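Local coordinates for thiamine-binding periplasmic protein (Escherichia coli, PDB 2QRY) that binds thiamine, thiamine phosphate and thiamine diphosphate with high affinity in the periplasm for import by the ThiBPQ ABC transporter, at residues 22-30 against 258-266. Sequence-based numbering, arbitrary orientation.
With TPS (thiamin phosphate), chain E.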
# COMPACT_ATOMS: atom_id res chain seq x y z
N LYS A 22 -6.76 29.24 6.02
CA LYS A 22 -8.00 29.57 5.26
C LYS A 22 -8.04 28.93 3.87
O LYS A 22 -9.05 28.35 3.48
CB LYS A 22 -8.17 31.08 5.15
CG LYS A 22 -9.15 31.65 6.15
CD LYS A 22 -10.44 30.86 6.10
CE LYS A 22 -11.44 31.36 7.11
NZ LYS A 22 -12.69 30.56 7.03
N PRO A 23 -6.95 29.05 3.10
CA PRO A 23 -6.99 28.42 1.78
C PRO A 23 -7.03 26.91 1.98
O PRO A 23 -6.44 26.39 2.93
CB PRO A 23 -5.69 28.89 1.13
CG PRO A 23 -4.77 29.05 2.31
CD PRO A 23 -5.66 29.72 3.33
N VAL A 24 -7.74 26.20 1.11
CA VAL A 24 -7.87 24.75 1.23
C VAL A 24 -6.89 23.95 0.36
O VAL A 24 -6.57 24.34 -0.77
CB VAL A 24 -9.29 24.29 0.86
CG1 VAL A 24 -9.46 22.81 1.15
CG2 VAL A 24 -10.32 25.10 1.63
N LEU A 25 -6.41 22.84 0.89
CA LEU A 25 -5.51 21.96 0.16
C LEU A 25 -6.18 20.59 0.20
O LEU A 25 -6.20 19.91 1.22
CB LEU A 25 -4.13 21.93 0.85
CG LEU A 25 -2.88 21.49 0.07
CD1 LEU A 25 -2.72 19.99 0.12
CD2 LEU A 25 -2.97 21.99 -1.36
N THR A 26 -6.75 20.20 -0.93
CA THR A 26 -7.46 18.94 -1.06
C THR A 26 -6.54 17.77 -1.38
O THR A 26 -5.85 17.78 -2.40
CB THR A 26 -8.55 19.04 -2.15
OG1 THR A 26 -9.49 20.05 -1.77
CG2 THR A 26 -9.28 17.72 -2.32
N VAL A 27 -6.53 16.77 -0.51
CA VAL A 27 -5.67 15.61 -0.70
C VAL A 27 -6.43 14.28 -0.81
O VAL A 27 -6.95 13.77 0.19
CB VAL A 27 -4.66 15.48 0.47
CG1 VAL A 27 -3.73 14.29 0.22
CG2 VAL A 27 -3.85 16.78 0.60
N TYR A 28 -6.48 13.72 -2.02
CA TYR A 28 -7.14 12.43 -2.24
C TYR A 28 -6.29 11.31 -1.63
O TYR A 28 -5.07 11.30 -1.79
CB TYR A 28 -7.28 12.14 -3.74
CG TYR A 28 -8.40 12.87 -4.45
CD1 TYR A 28 -9.23 13.76 -3.77
CD2 TYR A 28 -8.64 12.65 -5.80
CE1 TYR A 28 -10.27 14.42 -4.43
CE2 TYR A 28 -9.67 13.29 -6.47
CZ TYR A 28 -10.48 14.17 -5.78
OH TYR A 28 -11.51 14.80 -6.45
N THR A 29 -6.93 10.38 -0.93
CA THR A 29 -6.21 9.27 -0.33
C THR A 29 -7.16 8.10 -0.04
O THR A 29 -8.37 8.22 -0.27
CB THR A 29 -5.49 9.71 0.98
OG1 THR A 29 -4.63 8.66 1.43
CG2 THR A 29 -6.52 10.03 2.07
N TYR A 30 -6.63 6.99 0.45
CA TYR A 30 -7.46 5.83 0.77
C TYR A 30 -8.00 5.90 2.19
O TYR A 30 -7.51 6.70 3.00
CB TYR A 30 -6.68 4.53 0.52
CG TYR A 30 -5.30 4.46 1.15
CD1 TYR A 30 -5.14 4.10 2.48
CD2 TYR A 30 -4.15 4.70 0.38
CE1 TYR A 30 -3.85 3.96 3.05
CE2 TYR A 30 -2.87 4.57 0.93
CZ TYR A 30 -2.73 4.19 2.26
OH TYR A 30 -1.47 4.01 2.78
N GLN A 258 -3.46 25.56 -6.28
CA GLN A 258 -2.69 25.88 -5.09
C GLN A 258 -1.34 25.17 -5.18
O GLN A 258 -0.96 24.42 -4.29
CB GLN A 258 -3.42 25.41 -3.83
CG GLN A 258 -4.74 26.13 -3.52
CD GLN A 258 -4.55 27.51 -2.93
OE1 GLN A 258 -3.47 27.85 -2.44
NE2 GLN A 258 -5.60 28.32 -2.97
N PRO A 259 -0.58 25.42 -6.27
CA PRO A 259 0.73 24.79 -6.47
C PRO A 259 1.66 24.91 -5.26
O PRO A 259 2.14 23.90 -4.74
CB PRO A 259 1.29 25.53 -7.68
CG PRO A 259 0.09 26.00 -8.40
CD PRO A 259 -0.82 26.45 -7.29
N GLU A 260 1.91 26.14 -4.83
CA GLU A 260 2.80 26.40 -3.70
C GLU A 260 2.47 25.55 -2.47
O GLU A 260 3.35 24.88 -1.92
CB GLU A 260 2.76 27.89 -3.35
CG GLU A 260 3.96 28.37 -2.56
CD GLU A 260 3.94 29.86 -2.28
OE1 GLU A 260 3.65 30.64 -3.22
OE2 GLU A 260 4.22 30.26 -1.13
N LEU A 261 1.21 25.59 -2.02
CA LEU A 261 0.80 24.81 -0.86
C LEU A 261 1.02 23.32 -1.11
O LEU A 261 1.60 22.62 -0.27
CB LEU A 261 -0.67 25.04 -0.54
CG LEU A 261 -1.04 25.82 0.72
CD1 LEU A 261 -2.52 25.63 0.99
CD2 LEU A 261 -0.22 25.33 1.90
N ALA A 262 0.54 22.84 -2.25
CA ALA A 262 0.67 21.43 -2.61
C ALA A 262 2.11 20.98 -2.42
O ALA A 262 2.38 19.90 -1.89
CB ALA A 262 0.25 21.22 -4.06
N GLN A 263 3.04 21.83 -2.85
CA GLN A 263 4.45 21.52 -2.75
C GLN A 263 4.99 21.63 -1.33
O GLN A 263 5.93 20.93 -0.96
CB GLN A 263 5.22 22.41 -3.72
CG GLN A 263 4.69 22.23 -5.13
CD GLN A 263 5.40 23.06 -6.18
OE1 GLN A 263 5.47 24.29 -6.08
NE2 GLN A 263 5.91 22.39 -7.21
N LYS A 264 4.39 22.50 -0.53
CA LYS A 264 4.82 22.63 0.85
C LYS A 264 4.34 21.40 1.60
O LYS A 264 4.94 20.98 2.59
CB LYS A 264 4.26 23.91 1.49
CG LYS A 264 4.79 25.19 0.85
CD LYS A 264 4.92 26.33 1.84
CE LYS A 264 3.57 26.83 2.34
NZ LYS A 264 3.74 27.99 3.27
N PHE A 265 3.25 20.81 1.12
CA PHE A 265 2.71 19.62 1.75
C PHE A 265 3.58 18.41 1.41
O PHE A 265 3.81 17.55 2.24
CB PHE A 265 1.28 19.36 1.30
CG PHE A 265 0.71 18.08 1.84
CD1 PHE A 265 0.82 16.90 1.11
CD2 PHE A 265 0.12 18.04 3.09
CE1 PHE A 265 0.35 15.70 1.63
CE2 PHE A 265 -0.35 16.85 3.62
CZ PHE A 265 -0.23 15.68 2.89
N LEU A 266 4.07 18.37 0.17
CA LEU A 266 4.92 17.27 -0.27
C LEU A 266 6.28 17.28 0.44
O LEU A 266 6.82 16.22 0.77
CB LEU A 266 5.12 17.33 -1.79
CG LEU A 266 3.85 17.06 -2.63
CD1 LEU A 266 4.15 17.23 -4.11
CD2 LEU A 266 3.34 15.64 -2.35
CM2 TPS E . -3.00 -3.35 10.83
N3 TPS E . -1.98 -0.48 5.01
C2 TPS E . -3.15 -1.06 5.12
S1 TPS E . -3.89 -0.84 3.58
C5 TPS E . -2.57 0.04 2.81
C4 TPS E . -1.64 0.11 3.82
CM4 TPS E . -0.30 0.80 3.60
C6 TPS E . -2.60 0.52 1.39
C7 TPS E . -4.03 0.14 0.99
O7 TPS E . -4.35 0.44 -0.37
N1A TPS E . -1.63 -3.17 8.79
C2A TPS E . -2.49 -2.58 9.63
N3A TPS E . -2.92 -1.34 9.42
C4A TPS E . -2.49 -0.62 8.36
N4A TPS E . -2.95 0.67 8.16
C5A TPS E . -1.57 -1.21 7.44
C6A TPS E . -1.16 -2.53 7.71
C7A TPS E . -1.03 -0.48 6.19
P1 TPS E . -5.89 -0.03 -0.58
O1 TPS E . -6.03 -1.52 -0.17
O2 TPS E . -6.36 0.22 -2.07
O3 TPS E . -6.78 0.82 0.36
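Strand 24-29 passes over the first turns of helix 259-266 with Leu25 facing Ala262; the two axes come within 9.0 Å and their directions differ by 56°. Leu25 points toward the helix with CG anti to its own backbone N (chi1 -160°), which brings both methyls onto the helix. CD2 rests against the backbone at Ala262, 3.7 Å from Ala262 N, and also touches CB of Leu261, while CD1 lies 4.2 Å from Phe265 CB and obliquely to its ring. Leu261 lies alongside, its CD1 4.0 Å from Leu25 CB and also touching Pro23 CG. Two residues further along the strand, Val27 sets CG2 over one face of the Phe265 ring, 4.4 Å from CZ. Gln258, the N-cap residue of the helix, closes the end near the N-terminus by van der Waals contact: its CG, anti to the carbonyl carbon (chi1 -66°), lies 3.8 Å from Val24 O, and the bend at chi2 then turns the amide so that NE2 comes alongside Pro23 CB. The apolar side chains in the middle make the main packing. The far end of the strand leads to the ligand: C6 of thiamin phosphate lies over one face of the Tyr30 ring, and Tyr30 OH is hydrogen-bonded to Glu248 and Asn282. Strand 24-29 runs between parallel strands 54-59 and 81-86, and helix 259-269 packs against this sheet, as in the alpha/beta lobes of periplasmic binding proteins. Phe265 reaches Leu55 and Leu83 on the two flanking strands and stacks edge-to-face with Phe47 of helix 40-48, while Ala262 touches Val81 of strand 81-86 and Arg252 of strand 243-252.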